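Local atomic coordinates of putative periplasmic protein (Bacteroides vulgatus ATCC 8482, PDB entry 3DUE), a protein that is of unknown function but belongs to a superfamily of bacterial periplasmic PepSY-like proteins with a possible inhibitory role. Residues W62-C67 / M94-R99. Residues are numbered along the deposited sequence; the frame is centred on the assembly and turned at random.
Sequences WTEVNC and MLKIER
W62 and R99 illustrate how one arginine can serve an aromatic ring and a backbone carbonyl at once. The guanidinium lies flat over one face of the indole, the planes 18° apart, with CZ 3.7 Å from the centroid of the six-membered ring of W62, a cation-pi stack. With its NE/NH2 side R99 also grips W62 O, NE at 2.8 Å and NH2 at 3.0 Å, the oxygen lying nearly in the guanidinium plane. The chain of R99, extended from CG to NE, brings its CD over the same ring. V65 CG2 sits against the opposite indole face, toward the rim, and F20 meets the ring from outside the two strands.

At T63 the chain turns a corner; its carbonyl still accepts from R99 N, while its hydroxyl bonds to E55, which T63 and E64 both face in a classic beta bulge. With CG anti to the backbone N (chi1 -177°) and the chain extended beyond it, E64 carries its carboxylate alongside E98 and up to K96 and N66. Its OE2 accepts from N66 ND2 at 3.0 Å and forms a long ion pair with K96 NZ; its OE1 stands 4.1 Å from E98 OE1. K96 NZ also makes a long pair with E98 OE2, and so probably eases this like-charge approach. V65 turns to the other face, where its CB meets I97 CG2, and this hydrogen-bonded antiparallel pair exchanges two backbone bonds, V65 N to I97 O being almost straight at 175°. The amide of N66 packs across the aliphatic chain of K96, ND2 lying 3.6 Å from CD. C67 N closes the register with a weak bond to L95 O.

Flanked by strands 53-56 and 103-108, the pair is central to the PepSY-like protein's nine-stranded antiparallel sheet, ordered as in sequence. Directional backbone bonds and the doubly gripped carbonyl set its alignment, whereas the long ion pairs probably add looser attraction.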
ATOM      1  N   TRP A  62       6.995  -1.316   0.574  1.00 23.12           N
ATOM      2  CA  TRP A  62       5.545  -1.432   0.615  1.00 22.80           C
ATOM      3  C   TRP A  62       5.010  -2.280  -0.515  1.00 21.52           C
ATOM      4  O   TRP A  62       5.556  -2.248  -1.634  1.00 21.67           O
ATOM      5  CB  TRP A  62       4.843  -0.079   0.655  1.00 23.14           C
ATOM      6  CG  TRP A  62       4.951   0.748  -0.539  1.00 23.08           C
ATOM      7  CD1 TRP A  62       5.836   1.759  -0.758  1.00 23.28           C
ATOM      8  CD2 TRP A  62       4.094   0.700  -1.694  1.00 23.94           C
ATOM      9  NE1 TRP A  62       5.600   2.330  -1.989  1.00 24.26           N
ATOM     10  CE2 TRP A  62       4.546   1.685  -2.587  1.00 23.91           C
ATOM     11  CE3 TRP A  62       3.014  -0.119  -2.071  1.00 23.67           C
ATOM     12  CZ2 TRP A  62       3.960   1.894  -3.823  1.00 23.66           C
ATOM     13  CZ3 TRP A  62       2.419   0.093  -3.288  1.00 23.50           C
ATOM     14  CH2 TRP A  62       2.891   1.106  -4.156  1.00 23.25           C
ATOM     15  N   THR A  63       4.040  -3.113  -0.145  1.00 21.12           N
ATOM     16  CA  THR A  63       3.246  -3.970  -1.043  1.00 19.77           C
ATOM     17  C   THR A  63       1.764  -3.579  -1.032  1.00 21.47           C
ATOM     18  O   THR A  63       1.041  -3.895  -1.962  1.00 22.49           O
ATOM     19  CB  THR A  63       3.436  -5.455  -0.703  1.00 21.67           C
ATOM     20  OG1 THR A  63       3.102  -5.681   0.672  1.00 21.00           O
ATOM     21  CG2 THR A  63       4.874  -5.837  -0.925  1.00 21.98           C
ATOM     22  N   GLU A  64       1.328  -2.847  -0.013  1.00 21.89           N
ATOM     23  CA  GLU A  64      -0.028  -2.321   0.073  1.00 23.48           C
ATOM     24  C   GLU A  64      -0.076  -0.996   0.838  1.00 22.29           C
ATOM     25  O   GLU A  64       0.494  -0.860   1.925  1.00 22.80           O
ATOM     26  CB  GLU A  64      -0.996  -3.335   0.714  1.00 24.15           C
ATOM     27  CG  GLU A  64      -2.431  -2.862   0.758  1.00 25.54           C
ATOM     28  CD  GLU A  64      -3.403  -3.872   1.378  1.00 27.77           C
ATOM     29  OE1 GLU A  64      -3.118  -5.068   1.368  1.00 32.21           O
ATOM     30  OE2 GLU A  64      -4.471  -3.472   1.858  1.00 31.41           O
ATOM     31  N   VAL A  65      -0.777  -0.021   0.258  1.00 23.72           N
ATOM     32  CA  VAL A  65      -1.051   1.272   0.888  1.00 23.50           C
ATOM     33  C   VAL A  65      -2.568   1.418   0.738  1.00 23.78           C
ATOM     34  O   VAL A  65      -3.070   1.778  -0.306  1.00 23.15           O
ATOM     35  CB  VAL A  65      -0.276   2.433   0.260  1.00 26.27           C
ATOM     36  CG1 VAL A  65      -0.619   3.764   0.943  1.00 24.70           C
ATOM     37  CG2 VAL A  65       1.198   2.147   0.343  1.00 27.68           C
ATOM     38  N   ASN A  66      -3.283   1.055   1.793  1.00 22.72           N
ATOM     39  CA  ASN A  66      -4.742   1.027   1.790  1.00 22.50           C
ATOM     40  C   ASN A  66      -5.276   2.175   2.631  1.00 23.91           C
ATOM     41  O   ASN A  66      -5.435   2.063   3.888  1.00 21.51           O
ATOM     42  CB  ASN A  66      -5.174  -0.342   2.302  1.00 23.45           C
ATOM     43  CG  ASN A  66      -6.619  -0.576   2.250  1.00 23.31           C
ATOM     44  OD1 ASN A  66      -7.454   0.366   2.254  1.00 25.18           O
ATOM     45  ND2 ASN A  66      -6.975  -1.856   2.236  1.00 24.24           N
ATOM     46  N   CYS A  67      -5.521   3.295   1.939  1.00 23.12           N
ATOM     47  CA  CYS A  67      -6.012   4.522   2.562  1.00 22.34           C
ATOM     48  C   CYS A  67      -7.498   4.750   2.296  1.00 22.63           C
ATOM     49  O   CYS A  67      -7.912   5.822   1.905  1.00 21.38           O
ATOM     50  CB  CYS A  67      -5.134   5.717   2.120  1.00 21.58           C
ATOM     51  SG  CYS A  67      -3.487   5.563   2.757  1.00 23.71           S
HETATM   52  N   MSE A  94      -7.271   8.235  -5.314  1.00 24.27           N
HETATM   53  CA  MSE A  94      -6.884   6.878  -5.100  1.00 24.59           C
HETATM   54  C   MSE A  94      -7.078   6.466  -3.645  1.00 22.81           C
HETATM   55  O   MSE A  94      -6.535   7.099  -2.737  1.00 21.72           O
HETATM   56  CB  MSE A  94      -5.429   6.697  -5.453  1.00 25.08           C
HETATM   57  CG  MSE A  94      -5.084   5.238  -5.598  1.00 24.94           C
HETATM   58 SE   MSE A  94      -3.246   5.117  -6.220  0.75 26.50          SE
HETATM   59  CE  MSE A  94      -3.221   6.610  -7.569  1.00 17.81           C
ATOM     60  N   LEU A  95      -7.809   5.376  -3.439  1.00 20.48           N
ATOM     61  CA  LEU A  95      -8.065   4.869  -2.084  1.00 20.46           C
ATOM     62  C   LEU A  95      -7.072   3.776  -1.702  1.00 20.02           C
ATOM     63  O   LEU A  95      -6.687   3.652  -0.522  1.00 20.68           O
ATOM     64  CB  LEU A  95      -9.500   4.346  -1.931  1.00 21.45           C
ATOM     65  CG  LEU A  95     -10.588   5.425  -2.067  1.00 22.30           C
ATOM     66  CD1 LEU A  95     -11.950   4.836  -1.699  1.00 22.60           C
ATOM     67  CD2 LEU A  95     -10.257   6.641  -1.178  1.00 23.21           C
ATOM     68  N   LYS A  96      -6.622   3.022  -2.699  1.00 20.13           N
ATOM     69  CA  LYS A  96      -5.740   1.900  -2.434  1.00 21.58           C
ATOM     70  C   LYS A  96      -4.791   1.528  -3.599  1.00 21.31           C
ATOM     71  O   LYS A  96      -5.129   1.616  -4.763  1.00 21.36           O
ATOM     72  CB  LYS A  96      -6.601   0.708  -2.045  1.00 23.87           C
ATOM     73  CG  LYS A  96      -5.831  -0.530  -1.666  1.00 27.95           C
ATOM     74  CD  LYS A  96      -6.825  -1.624  -1.306  1.00 30.13           C
ATOM     75  CE  LYS A  96      -6.196  -3.004  -1.222  1.00 31.22           C
ATOM     76  NZ  LYS A  96      -7.297  -4.024  -0.815  1.00 31.46           N
ATOM     77  N   ILE A  97      -3.570   1.152  -3.259  1.00 21.66           N
ATOM     78  CA  ILE A  97      -2.626   0.653  -4.244  1.00 21.76           C
ATOM     79  C   ILE A  97      -1.934  -0.555  -3.619  1.00 23.61           C
ATOM     80  O   ILE A  97      -1.661  -0.552  -2.416  1.00 21.85           O
ATOM     81  CB  ILE A  97      -1.662   1.746  -4.728  1.00 21.63           C
ATOM     82  CG1 ILE A  97      -0.767   1.209  -5.853  1.00 21.03           C
ATOM     83  CG2 ILE A  97      -0.856   2.370  -3.553  1.00 20.92           C
ATOM     84  CD1 ILE A  97       0.052   2.267  -6.499  1.00 20.66           C
ATOM     85  N   GLU A  98      -1.774  -1.616  -4.409  1.00 23.46           N
ATOM     86  CA  GLU A  98      -1.099  -2.818  -3.949  1.00 25.94           C
ATOM     87  C   GLU A  98      -0.148  -3.216  -5.074  1.00 24.81           C
ATOM     88  O   GLU A  98      -0.395  -2.884  -6.228  1.00 24.60           O
ATOM     89  CB  GLU A  98      -2.068  -3.968  -3.768  1.00 30.77           C
ATOM     90  CG  GLU A  98      -3.382  -3.657  -3.195  1.00 34.47           C
ATOM     91  CD  GLU A  98      -4.304  -4.859  -3.269  1.00 37.66           C
ATOM     92  OE1 GLU A  98      -3.993  -5.850  -2.582  1.00 37.73           O
ATOM     93  OE2 GLU A  98      -5.339  -4.804  -4.009  1.00 41.00           O
ATOM     94  N   ARG A  99       0.919  -3.921  -4.753  1.00 24.28           N
ATOM     95  CA  ARG A  99       1.808  -4.421  -5.790  1.00 23.22           C
ATOM     96  C   ARG A  99       2.498  -5.673  -5.345  1.00 23.20           C
ATOM     97  O   ARG A  99       2.622  -5.950  -4.145  1.00 21.04           O
ATOM     98  CB  ARG A  99       2.865  -3.394  -6.153  1.00 23.07           C
ATOM     99  CG  ARG A  99       3.782  -3.024  -5.017  1.00 22.78           C
ATOM    100  CD  ARG A  99       4.744  -1.904  -5.466  1.00 23.88           C
ATOM    101  NE  ARG A  99       5.548  -1.504  -4.311  1.00 23.85           N
ATOM    102  CZ  ARG A  99       6.548  -0.644  -4.355  1.00 23.57           C
ATOM    103  NH1 ARG A  99       6.929  -0.137  -5.506  1.00 25.67           N
ATOM    104  NH2 ARG A  99       7.181  -0.298  -3.244  1.00 23.05           N
TER